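Sensor protein CzcS (Pseudomonas aeruginosa, PDB 5GPO) senses zinc through the domain described here and is a membrane-bound histidine kinase, probably signalling as part of a two-component regulatory system. Local coordinates at residues E18-S23 with H39-Q44; G50-I55 with L64-D69; A72-A77 with Q95-G100; L106-S111 with V122-E127. All coordinates share one frame; numbering follows the deposited sequence. Where two conformers were deposited one is given.

Interaction 1: residues E18-S23 with H39-Q44. With ZN (zinc ion), chain F.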
loop_
_atom_site.group_PDB
_atom_site.type_symbol
_atom_site.label_atom_id
_atom_site.label_comp_id
_atom_site.label_asym_id
_atom_site.label_seq_id
_atom_site.Cartn_x
_atom_site.Cartn_y
_atom_site.Cartn_z
ATOM N N GLU B 18 -11.116 9.125 -1.685
ATOM C CA GLU B 18 -12.524 8.768 -1.558
ATOM C C GLU B 18 -12.686 7.317 -1.145
ATOM O O GLU B 18 -13.646 6.972 -0.439
ATOM C CB GLU B 18 -13.258 9.072 -2.870
ATOM C CG GLU B 18 -13.355 10.583 -3.123
ATOM C CD GLU B 18 -13.902 11.370 -1.909
ATOM O OE1 GLU B 18 -13.380 12.469 -1.595
ATOM O OE2 GLU B 18 -14.855 10.882 -1.261
ATOM N N GLN B 19 -11.740 6.463 -1.545
ATOM C CA GLN B 19 -11.727 5.092 -1.053
ATOM C C GLN B 19 -11.482 5.061 0.453
ATOM O O GLN B 19 -12.112 4.282 1.176
ATOM C CB GLN B 19 -10.662 4.286 -1.814
ATOM C CG GLN B 19 -11.096 3.887 -3.244
ATOM C CD GLN B 19 -9.932 3.653 -4.212
ATOM O OE1 GLN B 19 -8.773 3.975 -3.922
ATOM N NE2 GLN B 19 -10.244 3.078 -5.365
ATOM N N ILE B 20 -10.563 5.903 0.942
ATOM C CA ILE B 20 -10.335 6.009 2.382
ATOM C C ILE B 20 -11.588 6.502 3.093
ATOM O O ILE B 20 -11.937 6.009 4.172
ATOM C CB ILE B 20 -9.128 6.921 2.671
ATOM C CG1 ILE B 20 -7.855 6.262 2.149
ATOM C CG2 ILE B 20 -9.010 7.159 4.166
ATOM C CD1 ILE B 20 -6.671 7.191 2.083
ATOM N N ARG B 21 -12.271 7.501 2.522
ATOM C CA ARG B 21 -13.521 7.971 3.124
ATOM C C ARG B 21 -14.563 6.859 3.174
ATOM O O ARG B 21 -15.319 6.748 4.148
ATOM C CB ARG B 21 -14.064 9.185 2.357
ATOM C CG ARG B 21 -15.384 9.730 2.915
ATOM C CD ARG B 21 -15.935 10.916 2.100
ATOM N NE ARG B 21 -15.032 12.065 2.061
ATOM C CZ ARG B 21 -14.962 13.017 2.999
ATOM N NH1 ARG B 21 -14.110 14.014 2.861
ATOM N NH2 ARG B 21 -15.721 12.968 4.093
ATOM N N HIS B 22 -14.625 6.018 2.134
ATOM C CA HIS B 22 -15.574 4.912 2.172
ATOM C C HIS B 22 -15.283 4.008 3.356
ATOM O O HIS B 22 -16.196 3.625 4.094
ATOM C CB HIS B 22 -15.533 4.103 0.876
ATOM C CG HIS B 22 -16.444 2.915 0.888
ATOM N ND1 HIS B 22 -17.810 3.015 0.713
ATOM C CD2 HIS B 22 -16.181 1.597 1.053
ATOM C CE1 HIS B 22 -18.347 1.808 0.780
ATOM N NE2 HIS B 22 -17.381 0.930 0.981
ATOM N N SER B 23 -13.996 3.721 3.595
ATOM C CA SER B 23 -13.637 2.823 4.687
ATOM C C SER B 23 -13.984 3.407 6.051
ATOM O O SER B 23 -14.261 2.650 6.987
ATOM C CB SER B 23 -12.150 2.463 4.606
ATOM O OG SER B 23 -11.316 3.598 4.744
ATOM N N HIS B 39 -6.800 0.393 12.229
ATOM C CA HIS B 39 -6.591 -0.863 11.521
ATOM C C HIS B 39 -7.337 -0.890 10.190
ATOM O O HIS B 39 -6.816 -1.392 9.186
ATOM C CB HIS B 39 -7.028 -2.023 12.407
ATOM C CG HIS B 39 -6.766 -3.357 11.800
ATOM N ND1 HIS B 39 -5.586 -4.039 11.995
ATOM C CD2 HIS B 39 -7.514 -4.124 10.973
ATOM C CE1 HIS B 39 -5.622 -5.174 11.322
ATOM N NE2 HIS B 39 -6.783 -5.253 10.698
ATOM N N ALA B 40 -8.561 -0.359 10.161
ATOM C CA ALA B 40 -9.321 -0.335 8.915
ATOM C C ALA B 40 -8.652 0.556 7.872
ATOM O O ALA B 40 -8.588 0.203 6.689
ATOM C CB ALA B 40 -10.750 0.141 9.185
ATOM N N LEU B 41 -8.158 1.722 8.288
ATOM C CA LEU B 41 -7.495 2.615 7.340
ATOM C C LEU B 41 -6.219 1.988 6.792
ATOM O O LEU B 41 -5.925 2.096 5.592
ATOM C CB LEU B 41 -7.178 3.942 8.016
ATOM C CG LEU B 41 -8.424 4.729 8.371
ATOM C CD1 LEU B 41 -8.049 5.981 9.166
ATOM C CD2 LEU B 41 -9.129 5.072 7.081
ATOM N N GLN B 42 -5.454 1.323 7.654
ATOM C CA GLN B 42 -4.221 0.702 7.188
ATOM C C GLN B 42 -4.512 -0.421 6.200
ATOM O O GLN B 42 -3.806 -0.572 5.194
ATOM C CB GLN B 42 -3.407 0.202 8.382
ATOM C CG GLN B 42 -2.088 -0.519 8.033
ATOM C CD GLN B 42 -1.000 0.403 7.477
ATOM O OE1 GLN B 42 -1.265 1.288 6.662
ATOM N NE2 GLN B 42 0.227 0.199 7.928
ATOM N N ASP B 43 -5.563 -1.205 6.447
ATOM C CA ASP B 43 -5.906 -2.259 5.499
ATOM C C ASP B 43 -6.349 -1.671 4.168
ATOM O O ASP B 43 -6.027 -2.215 3.106
ATOM C CB ASP B 43 -6.985 -3.180 6.077
ATOM C CG ASP B 43 -6.418 -4.214 7.031
ATOM O OD1 ASP B 43 -5.256 -4.063 7.472
ATOM O OD2 ASP B 43 -7.137 -5.184 7.344
ATOM N N GLN B 44 -7.056 -0.540 4.199
ATOM C CA GLN B 44 -7.547 0.053 2.965
ATOM C C GLN B 44 -6.431 0.731 2.171
ATOM O O GLN B 44 -6.498 0.773 0.935
ATOM C CB GLN B 44 -8.662 1.058 3.260
ATOM C CG GLN B 44 -9.269 1.691 2.003
ATOM C CD GLN B 44 -10.229 0.765 1.258
ATOM O OE1 GLN B 44 -9.980 -0.435 1.108
ATOM N NE2 GLN B 44 -11.333 1.326 0.782
HETATM ZN ZN ZN F . -6.568 -6.270 9.067
#
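The side-chain amide of Gln-44 meets segment 18-23 of helix 7-25 edge-on: NE2 donates to the backbone O of Gln-19 at 3.1 Å, nearly straight, and that oxygen lies in the plane of the amide. At the acceptor the bond is less regular, because NE2 sits well above the carbonyl plane of Gln-19, on the face opposite the one used by the helical N-H of Ser-23. The second flat group, the imidazole of His-39, has OD1 of Asp-43 over one face, offset toward the rim, while its NE2 binds zinc at 1.9 Å. Asp-43 adds a second ligand through OD2, 2.1 Å from the zinc ion.

Gln-44 reaches across because CG is anti to its own N (chi1 -178°) and the chain then bends at chi2. NE2 also donates to a sulfate, probably from the crystallisation liquor. CD2 of Leu-41 touches CG2 of Ile-20 at 3.6 Å, the side chains crossing at about a right angle, and lies 3.5 Å from Ser-23 OG, which hydrogen-bonds to Ile-20 O of its own helix. The axes of segments 18-23 and 39-44 approach to 9.5 Å at 145°. Ile-20 and Leu-41 also pack on Leu-53 and Ile-55 of the second subunit.

The zinc takes a third ligand from that partner, NE2 of its His-39, while OD1 of Asp-43 accepts from Gln-42 NE2 of the second subunit. Two ligands one helical turn apart, joined by a histidine across the dimer interface, make this an intersubunit zinc site carried on an antiparallel helical hairpin.

Interaction 2: residues G50-I55 with L64-D69; sequences GLHLSI and LMSFGD
The carbonyl oxygen of Ile-55 is held by two consecutive N-H groups, Leu-64 N at 2.7 Å in the carbonyl plane and Met-65 N at 3.1 Å, tilted slightly from it. Two residues facing one is the classic beta bulge, here in strand 63-68 of the hairpin it makes with strand 51-57. Beyond it the pairing is regular: Leu-53 and Phe-67 form a hydrogen-bonded pair, with Leu-53 N to Phe-67 O at 2.9 Å and almost straight.

That same Phe-67 O lies under one face of the His-52 imidazole, 3.3 Å from CD2. A chi1 of -173° swings the ring across the neighbouring strand, where Ser-66 OG comes up at its edge near the ring plane. Opposite His-52 is Gly-68; its positive phi, and the closeness of Leu-51 O and His-52 CA, suit only a residue without CB. On the other side of the sheet Phe-67 and Leu-53 run side by side, CZ 3.8 Å from CD2, and Ile-55 lies likewise beside Met-65.

At the open end Asp-69 N donates to Leu-51 O at 2.7 Å. The Asp-69 carboxylate divides its work: OD2 accepts from Gly-50 N on the anti side at 2.9 Å, and OD1 takes Ala-71 N. With two backbone N-H groups as partners, this buried carboxylate is probably stabilised in its charged form.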
loop_
_atom_site.group_PDB
_atom_site.type_symbol
_atom_site.label_atom_id
_atom_site.label_comp_id
_atom_site.label_asym_id
_atom_site.label_seq_id
_atom_site.Cartn_x
_atom_site.Cartn_y
_atom_site.Cartn_z
ATOM N N GLY B 50 -1.642 -0.165 -5.547
ATOM C CA GLY B 50 -1.094 -0.529 -6.842
ATOM C C GLY B 50 -0.143 -1.705 -6.805
ATOM O O GLY B 50 0.537 -1.978 -7.795
ATOM N N LEU B 51 -0.083 -2.404 -5.686
ATOM C CA LEU B 51 0.783 -3.548 -5.503
ATOM C C LEU B 51 -0.054 -4.695 -4.952
ATOM O O LEU B 51 -1.034 -4.478 -4.232
ATOM C CB LEU B 51 1.938 -3.190 -4.557
ATOM C CG LEU B 51 2.905 -2.070 -4.941
ATOM C CD1 LEU B 51 3.576 -1.552 -3.690
ATOM C CD2 LEU B 51 3.962 -2.601 -5.913
ATOM N N HIS B 52 0.303 -5.920 -5.329
ATOM C CA HIS B 52 -0.376 -7.080 -4.778
ATOM C C HIS B 52 0.661 -8.140 -4.439
ATOM O O HIS B 52 1.651 -8.304 -5.157
ATOM C CB HIS B 52 -1.416 -7.640 -5.753
ATOM C CG HIS B 52 -2.265 -8.727 -5.161
ATOM N ND1 HIS B 52 -1.894 -10.052 -5.187
ATOM C CD2 HIS B 52 -3.458 -8.683 -4.519
ATOM C CE1 HIS B 52 -2.824 -10.785 -4.596
ATOM N NE2 HIS B 52 -3.783 -9.977 -4.177
ATOM N N LEU B 53 0.461 -8.818 -3.317
ATOM C CA LEU B 53 1.424 -9.826 -2.886
ATOM C C LEU B 53 0.721 -11.141 -2.598
ATOM O O LEU B 53 -0.249 -11.178 -1.830
ATOM C CB LEU B 53 2.197 -9.346 -1.657
ATOM C CG LEU B 53 3.285 -10.290 -1.113
ATOM C CD1 LEU B 53 4.298 -10.639 -2.202
ATOM C CD2 LEU B 53 3.980 -9.660 0.083
ATOM N N SER B 54 1.200 -12.211 -3.237
ATOM C CA SER B 54 0.698 -13.567 -3.034
ATOM C C SER B 54 1.825 -14.438 -2.531
ATOM O O SER B 54 2.907 -14.482 -3.137
ATOM C CB SER B 54 0.138 -14.167 -4.326
ATOM O OG SER B 54 -1.079 -13.572 -4.705
ATOM N N ILE B 55 1.591 -15.139 -1.426
ATOM C CA ILE B 55 2.568 -16.043 -0.848
ATOM C C ILE B 55 1.910 -17.401 -0.711
ATOM O O ILE B 55 0.871 -17.519 -0.053
ATOM C CB ILE B 55 3.074 -15.511 0.496
ATOM C CG1 ILE B 55 3.826 -14.206 0.214
ATOM C CG2 ILE B 55 3.954 -16.550 1.198
ATOM C CD1 ILE B 55 4.659 -13.745 1.319
ATOM N N LEU B 64 -0.849 -18.912 1.410
ATOM C CA LEU B 64 -0.654 -18.631 2.821
ATOM C C LEU B 64 -1.008 -17.192 3.157
ATOM O O LEU B 64 -1.610 -16.939 4.202
ATOM C CB LEU B 64 0.791 -18.935 3.245
ATOM C CG LEU B 64 1.267 -18.395 4.605
ATOM C CD1 LEU B 64 0.436 -18.943 5.764
ATOM C CD2 LEU B 64 2.745 -18.664 4.847
ATOM N N MET B 65 -0.655 -16.251 2.284
ATOM C CA MET B 65 -1.012 -14.848 2.463
ATOM C C MET B 65 -1.364 -14.253 1.116
ATOM O O MET B 65 -0.732 -14.573 0.110
ATOM C CB MET B 65 0.119 -14.011 3.051
ATOM C CG MET B 65 0.718 -14.472 4.340
ATOM S SD MET B 65 2.114 -13.359 4.592
ATOM C CE MET B 65 2.959 -14.191 5.926
ATOM N N SER B 66 -2.353 -13.369 1.112
ATOM C CA SER B 66 -2.749 -12.669 -0.098
ATOM C C SER B 66 -3.297 -11.312 0.321
ATOM O O SER B 66 -4.194 -11.257 1.165
ATOM C CB SER B 66 -3.792 -13.482 -0.864
ATOM O OG SER B 66 -4.186 -12.825 -2.047
ATOM N N PHE B 67 -2.729 -10.227 -0.211
ATOM C CA PHE B 67 -3.272 -8.901 0.066
ATOM C C PHE B 67 -2.749 -7.896 -0.955
ATOM O O PHE B 67 -1.795 -8.154 -1.683
ATOM C CB PHE B 67 -2.938 -8.445 1.492
ATOM C CG PHE B 67 -1.497 -8.622 1.867
ATOM C CD1 PHE B 67 -0.535 -7.714 1.445
ATOM C CD2 PHE B 67 -1.101 -9.687 2.660
ATOM C CE1 PHE B 67 0.794 -7.867 1.800
ATOM C CE2 PHE B 67 0.227 -9.852 3.018
ATOM C CZ PHE B 67 1.178 -8.937 2.592
ATOM N N GLY B 68 -3.386 -6.729 -0.977
ATOM C CA GLY B 68 -2.979 -5.686 -1.891
ATOM C C GLY B 68 -4.106 -5.295 -2.820
ATOM O O GLY B 68 -5.287 -5.529 -2.534
ATOM N N ASP B 69 -3.718 -4.752 -3.965
ATOM C CA ASP B 69 -4.596 -4.106 -4.930
ATOM C C ASP B 69 -5.010 -5.106 -6.013
ATOM O O ASP B 69 -4.155 -5.690 -6.679
ATOM C CB ASP B 69 -3.835 -2.924 -5.535
ATOM C CG ASP B 69 -4.722 -1.946 -6.267
ATOM O OD1 ASP B 69 -5.709 -2.383 -6.908
ATOM O OD2 ASP B 69 -4.387 -0.736 -6.214
#

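Interaction 3: residues A72-A77 with Q95-G100; sequences AASVAA and QSWSTG. With SO4 (sulfate ion), chain H.
At the N-cap of helix 75-86, the first turn rests on the indole of Trp-97 from strand 93-98. The methyl of Ala-77 supplies a CH-pi contact: CB stands 3.6 Å from the centroid of the five-membered ring, 17° off its normal, with CA over the same face. Ala-76 CB approaches CZ2 obliquely at 3.8 Å. Ser-74 is the cap itself, its OG accepting from Ala-77 N at 3.0 Å, a capping bond that helps hold the first turn in place.

Beside the indole, Gln-95 reaches over with its chain extended through CG, which is anti to N at chi1 179°. Its NE2 donates to Ala-77 O at 2.8 Å, and that oxygen lies close to the amide plane; OE1 lies only 3.2 Å from Ala-77 CB. A sulfate, probably from the crystallisation liquor, sits at the helix start, where Ala-76 N donates to O3 at 3.0 Å. Its approach to Ser-74 OG is too short to be trusted in detail.

The contact thus ties the start of helix 75-86 to an outermost strand of the sheet: Trp-97 and Gln-95 also touch Ala-80, Gln-95 reaches Leu-81, and strand 104-113 flanks on the inner side through backbone bonds from Ser-107 and Leu-105.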
loop_
_atom_site.group_PDB
_atom_site.type_symbol
_atom_site.label_atom_id
_atom_site.label_comp_id
_atom_site.label_asym_id
_atom_site.label_seq_id
_atom_site.Cartn_x
_atom_site.Cartn_y
_atom_site.Cartn_z
ATOM N N ALA B 72 -3.677 -4.600 -9.437
ATOM C CA ALA B 72 -2.336 -5.099 -9.702
ATOM C C ALA B 72 -2.272 -6.616 -9.825
ATOM O O ALA B 72 -1.182 -7.157 -10.023
ATOM C CB ALA B 72 -1.367 -4.629 -8.603
ATOM N N ALA B 73 -3.395 -7.322 -9.743
ATOM C CA ALA B 73 -3.372 -8.779 -9.723
ATOM C C ALA B 73 -4.040 -9.355 -10.965
ATOM O O ALA B 73 -5.028 -8.809 -11.466
ATOM C CB ALA B 73 -4.068 -9.320 -8.472
ATOM N N SER B 74 -3.496 -10.467 -11.452
ATOM C CA SER B 74 -4.108 -11.232 -12.532
ATOM C C SER B 74 -4.026 -12.706 -12.173
ATOM O O SER B 74 -2.934 -13.220 -11.909
ATOM C CB SER B 74 -3.421 -10.960 -13.874
ATOM O OG SER B 74 -3.729 -11.981 -14.823
ATOM N N VAL B 75 -5.184 -13.376 -12.119
ATOM C CA VAL B 75 -5.215 -14.818 -11.877
ATOM C C VAL B 75 -4.372 -15.543 -12.913
ATOM O O VAL B 75 -3.568 -16.426 -12.584
ATOM C CB VAL B 75 -6.670 -15.333 -11.885
ATOM C CG1 VAL B 75 -6.695 -16.855 -11.975
ATOM C CG2 VAL B 75 -7.390 -14.865 -10.634
ATOM N N ALA B 76 -4.564 -15.188 -14.188
ATOM C CA ALA B 76 -3.867 -15.869 -15.276
ATOM C C ALA B 76 -2.368 -15.619 -15.216
ATOM O O ALA B 76 -1.567 -16.538 -15.417
ATOM C CB ALA B 76 -4.416 -15.403 -16.625
ATOM N N ALA B 77 -1.975 -14.378 -14.938
ATOM C CA ALA B 77 -0.561 -14.043 -14.881
ATOM C C ALA B 77 0.130 -14.774 -13.741
ATOM O O ALA B 77 1.223 -15.323 -13.923
ATOM C CB ALA B 77 -0.392 -12.536 -14.729
ATOM N N GLN B 95 7.856 -11.274 -15.161
ATOM C CA GLN B 95 6.744 -11.509 -16.064
ATOM C C GLN B 95 6.084 -10.184 -16.378
ATOM O O GLN B 95 5.660 -9.474 -15.463
ATOM C CB GLN B 95 5.736 -12.464 -15.444
ATOM C CG GLN B 95 4.550 -12.721 -16.331
ATOM C CD GLN B 95 3.416 -13.308 -15.548
ATOM O OE1 GLN B 95 2.855 -12.650 -14.659
ATOM N NE2 GLN B 95 3.080 -14.555 -15.841
ATOM N N SER B 96 6.018 -9.845 -17.658
ATOM C CA SER B 96 5.122 -8.798 -18.107
ATOM C C SER B 96 3.853 -9.458 -18.622
ATOM O O SER B 96 3.873 -10.605 -19.078
ATOM C CB SER B 96 5.770 -7.926 -19.181
ATOM O OG SER B 96 6.997 -7.392 -18.709
ATOM N N TRP B 97 2.737 -8.748 -18.492
ATOM C CA TRP B 97 1.439 -9.320 -18.815
ATOM C C TRP B 97 0.506 -8.192 -19.214
ATOM O O TRP B 97 0.541 -7.115 -18.612
ATOM C CB TRP B 97 0.871 -10.095 -17.620
ATOM C CG TRP B 97 -0.214 -11.076 -17.960
ATOM C CD1 TRP B 97 -1.558 -10.821 -18.046
ATOM C CD2 TRP B 97 -0.050 -12.466 -18.245
ATOM N NE1 TRP B 97 -2.235 -11.973 -18.366
ATOM C CE2 TRP B 97 -1.336 -12.996 -18.496
ATOM C CE3 TRP B 97 1.059 -13.318 -18.312
ATOM C CZ2 TRP B 97 -1.543 -14.343 -18.813
ATOM C CZ3 TRP B 97 0.854 -14.660 -18.618
ATOM C CH2 TRP B 97 -0.440 -15.158 -18.871
ATOM N N SER B 98 -0.315 -8.418 -20.230
ATOM C CA SER B 98 -1.283 -7.384 -20.638
ATOM C C SER B 98 -2.645 -7.945 -20.908
ATOM O O SER B 98 -2.749 -9.036 -21.346
ATOM C CB SER B 98 -0.840 -6.667 -21.892
ATOM O OG SER B 98 -0.132 -7.560 -22.666
ATOM N N THR B 99 -3.688 -7.165 -20.655
ATOM C CA THR B 99 -5.034 -7.619 -20.958
ATOM C C THR B 99 -6.018 -6.484 -21.137
ATOM O O THR B 99 -7.225 -6.618 -20.899
ATOM C CB THR B 99 -5.470 -8.549 -19.853
ATOM O OG1 THR B 99 -6.842 -8.920 -20.034
ATOM C CG2 THR B 99 -5.212 -7.873 -18.493
ATOM N N GLY B 100 -5.496 -5.340 -21.565
ATOM C CA GLY B 100 -6.317 -4.163 -21.783
ATOM C C GLY B 100 -5.504 -2.883 -21.793
ATOM O O GLY B 100 -4.998 -2.467 -22.835
HETATM S S SO4 H . -7.072 -12.267 -15.647
HETATM O O1 SO4 H . -7.723 -12.626 -16.915
HETATM O O2 SO4 H . -7.909 -11.307 -14.920
HETATM O O3 SO4 H . -6.887 -13.470 -14.853
HETATM O O4 SO4 H . -5.787 -11.636 -15.970
#

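Interaction 4: residues L106-S111 with V122-E127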
loop_
_atom_site.group_PDB
_atom_site.type_symbol
_atom_site.label_atom_id
_atom_site.label_comp_id
_atom_site.label_asym_id
_atom_site.label_seq_id
_atom_site.Cartn_x
_atom_site.Cartn_y
_atom_site.Cartn_z
ATOM N N LEU B 106 3.502 -5.852 -14.294
ATOM C CA LEU B 106 4.844 -6.392 -14.123
ATOM C C LEU B 106 4.881 -7.143 -12.801
ATOM O O LEU B 106 4.527 -6.589 -11.756
ATOM C CB LEU B 106 5.917 -5.300 -14.158
ATOM C CG LEU B 106 7.333 -5.862 -13.945
ATOM C CD1 LEU B 106 7.681 -6.936 -14.978
ATOM C CD2 LEU B 106 8.400 -4.749 -13.934
ATOM N N SER B 107 5.234 -8.420 -12.866
ATOM C CA SER B 107 5.338 -9.254 -11.688
ATOM C C SER B 107 6.741 -9.844 -11.594
ATOM O O SER B 107 7.484 -9.925 -12.582
ATOM C CB SER B 107 4.310 -10.390 -11.698
ATOM O OG SER B 107 3.026 -9.930 -12.052
ATOM N N ILE B 108 7.097 -10.232 -10.376
ATOM C CA ILE B 108 8.349 -10.913 -10.080
ATOM C C ILE B 108 8.018 -12.038 -9.117
ATOM O O ILE B 108 7.142 -11.887 -8.249
ATOM C CB ILE B 108 9.419 -9.938 -9.509
ATOM C CG1 ILE B 108 10.807 -10.594 -9.479
ATOM C CG2 ILE B 108 9.029 -9.401 -8.137
ATOM C CD1 ILE B 108 11.921 -9.632 -9.066
ATOM N N GLY B 109 8.665 -13.181 -9.291
ATOM C CA GLY B 109 8.449 -14.320 -8.425
ATOM C C GLY B 109 9.753 -14.943 -7.967
ATOM O O GLY B 109 10.748 -14.946 -8.688
ATOM N N ALA B 110 9.736 -15.468 -6.743
ATOM C CA ALA B 110 10.893 -16.205 -6.258
ATOM C C ALA B 110 10.474 -17.181 -5.169
ATOM O O ALA B 110 9.467 -16.996 -4.478
ATOM C CB ALA B 110 11.992 -15.262 -5.741
ATOM N N SER B 111 11.274 -18.230 -5.022
ATOM C CA SER B 111 11.111 -19.153 -3.912
ATOM C C SER B 111 11.867 -18.613 -2.708
ATOM O O SER B 111 12.948 -18.026 -2.851
ATOM C CB SER B 111 11.613 -20.554 -4.271
ATOM O OG SER B 111 11.000 -21.052 -5.449
ATOM N N VAL B 122 6.696 -16.688 -3.767
ATOM C CA VAL B 122 6.306 -15.299 -3.536
ATOM C C VAL B 122 6.040 -14.670 -4.889
ATOM O O VAL B 122 6.926 -14.649 -5.752
ATOM C CB VAL B 122 7.391 -14.516 -2.780
ATOM C CG1 VAL B 122 6.981 -13.020 -2.653
ATOM C CG2 VAL B 122 7.642 -15.141 -1.400
ATOM N N LEU B 123 4.834 -14.152 -5.071
ATOM C CA LEU B 123 4.404 -13.556 -6.332
ATOM C C LEU B 123 4.071 -12.092 -6.070
ATOM O O LEU B 123 3.045 -11.785 -5.452
ATOM C CB LEU B 123 3.198 -14.305 -6.900
ATOM C CG LEU B 123 3.363 -15.810 -7.100
ATOM C CD1 LEU B 123 2.069 -16.467 -7.618
ATOM C CD2 LEU B 123 4.488 -16.115 -8.060
ATOM N N LEU B 124 4.928 -11.188 -6.539
ATOM C CA LEU B 124 4.747 -9.758 -6.334
ATOM C C LEU B 124 4.398 -9.086 -7.657
ATOM O O LEU B 124 5.144 -9.195 -8.642
ATOM C CB LEU B 124 6.006 -9.139 -5.721
ATOM C CG LEU B 124 6.056 -7.628 -5.488
ATOM C CD1 LEU B 124 5.007 -7.161 -4.480
ATOM C CD2 LEU B 124 7.469 -7.271 -4.994
ATOM N N SER B 125 3.277 -8.377 -7.674
ATOM C CA SER B 125 2.752 -7.801 -8.903
ATOM C C SER B 125 2.577 -6.302 -8.735
ATOM O O SER B 125 2.292 -5.810 -7.639
ATOM C CB SER B 125 1.425 -8.446 -9.299
ATOM O OG SER B 125 1.604 -9.796 -9.682
ATOM N N SER B 126 2.758 -5.579 -9.832
ATOM C CA SER B 126 2.705 -4.127 -9.819
ATOM C C SER B 126 2.016 -3.621 -11.074
ATOM O O SER B 126 2.238 -4.150 -12.166
ATOM C CB SER B 126 4.108 -3.521 -9.738
ATOM O OG SER B 126 4.855 -3.852 -10.896
ATOM N N GLU B 127 1.188 -2.589 -10.913
ATOM C CA GLU B 127 0.635 -1.881 -12.059
ATOM C C GLU B 127 1.738 -1.066 -12.719
ATOM O O GLU B 127 2.385 -0.244 -12.061
ATOM C CB GLU B 127 -0.484 -0.934 -11.629
ATOM C CG GLU B 127 -1.811 -1.545 -11.268
ATOM C CD GLU B 127 -2.909 -0.483 -11.200
ATOM O OE1 GLU B 127 -3.765 -0.444 -12.110
ATOM O OE2 GLU B 127 -2.889 0.339 -10.258
#
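Ser-107 and Ser-125 mark the tight part of a beta hairpin, strands 104-113 and 119-127, which run side by side in the antiparallel sheet of the sensor domain, whose strand order 2-1-5-4-3 is consistent with a PAS-like fold. They form a non-hydrogen-bonded pair whose CA atoms are only 4.1 Å apart. Ser-125 OG donates to Ser-107 OG at 2.8 Å, directly across the strands; each hydroxyl stands anti to its own carbonyl carbon (chi1 -68° in Ser-125, -46° in Ser-107), which brings both oxygens together on one face. That face is covered by helix 75-86, with Leu-81 over Ser-107 and Asn-78 beside Ser-125, so the bond joins two buried hydroxyls. Gly-109, paired with Leu-123, has no side chain on this face, and Leu-123 packs on Leu-81 and Leu-85.

The reverse face carries Leu-106, Ile-108, Ala-110, Val-122, Leu-124 and Ser-126. Here Ile-108 CG2 meets Leu-124 CB at 3.9 Å, and helix 7-25 of the second subunit lies over the sheet, with its Leu-17 against Ile-108 and Ala-110. Side-chain contact across the strands thins out toward one end: the nearest atom of segment 122-127 to Ala-110 CB is Val-122 O, 5.1 Å away, and this pair is carried by the backbone. At the solvent side Glu-127 points away from the partner strand.

The backbone is drawn in closely on the tight side: Gly-109 CA lies 3.1 Å from Val-122 O, and Ser-107 CA makes the same CA-H...O approach, 3.1 Å, to Leu-124 O.

In the fold
Interaction 4 is the most buried, central strands paired by backbone bonds and a serine-serine bond. Interaction 2 extends the same sheet from its neighbour strand, since Ser-54 and His-52 bond to Leu-123 and Ser-125; it is partly buried, with a bulge at one end and a carboxylate at the other. Interaction 3 sits on the other side of interaction 4, where Gln-95 O receives Ser-107 N, and brings a helix start onto an outermost strand through an indole and an amide. Interaction 1 stands apart, about 25 Å between centres from interactions 3 and 4: a loosely packed helix pair whose zinc ligands and apolar residues meet the second subunit, which interactions 2 and 4 also touch.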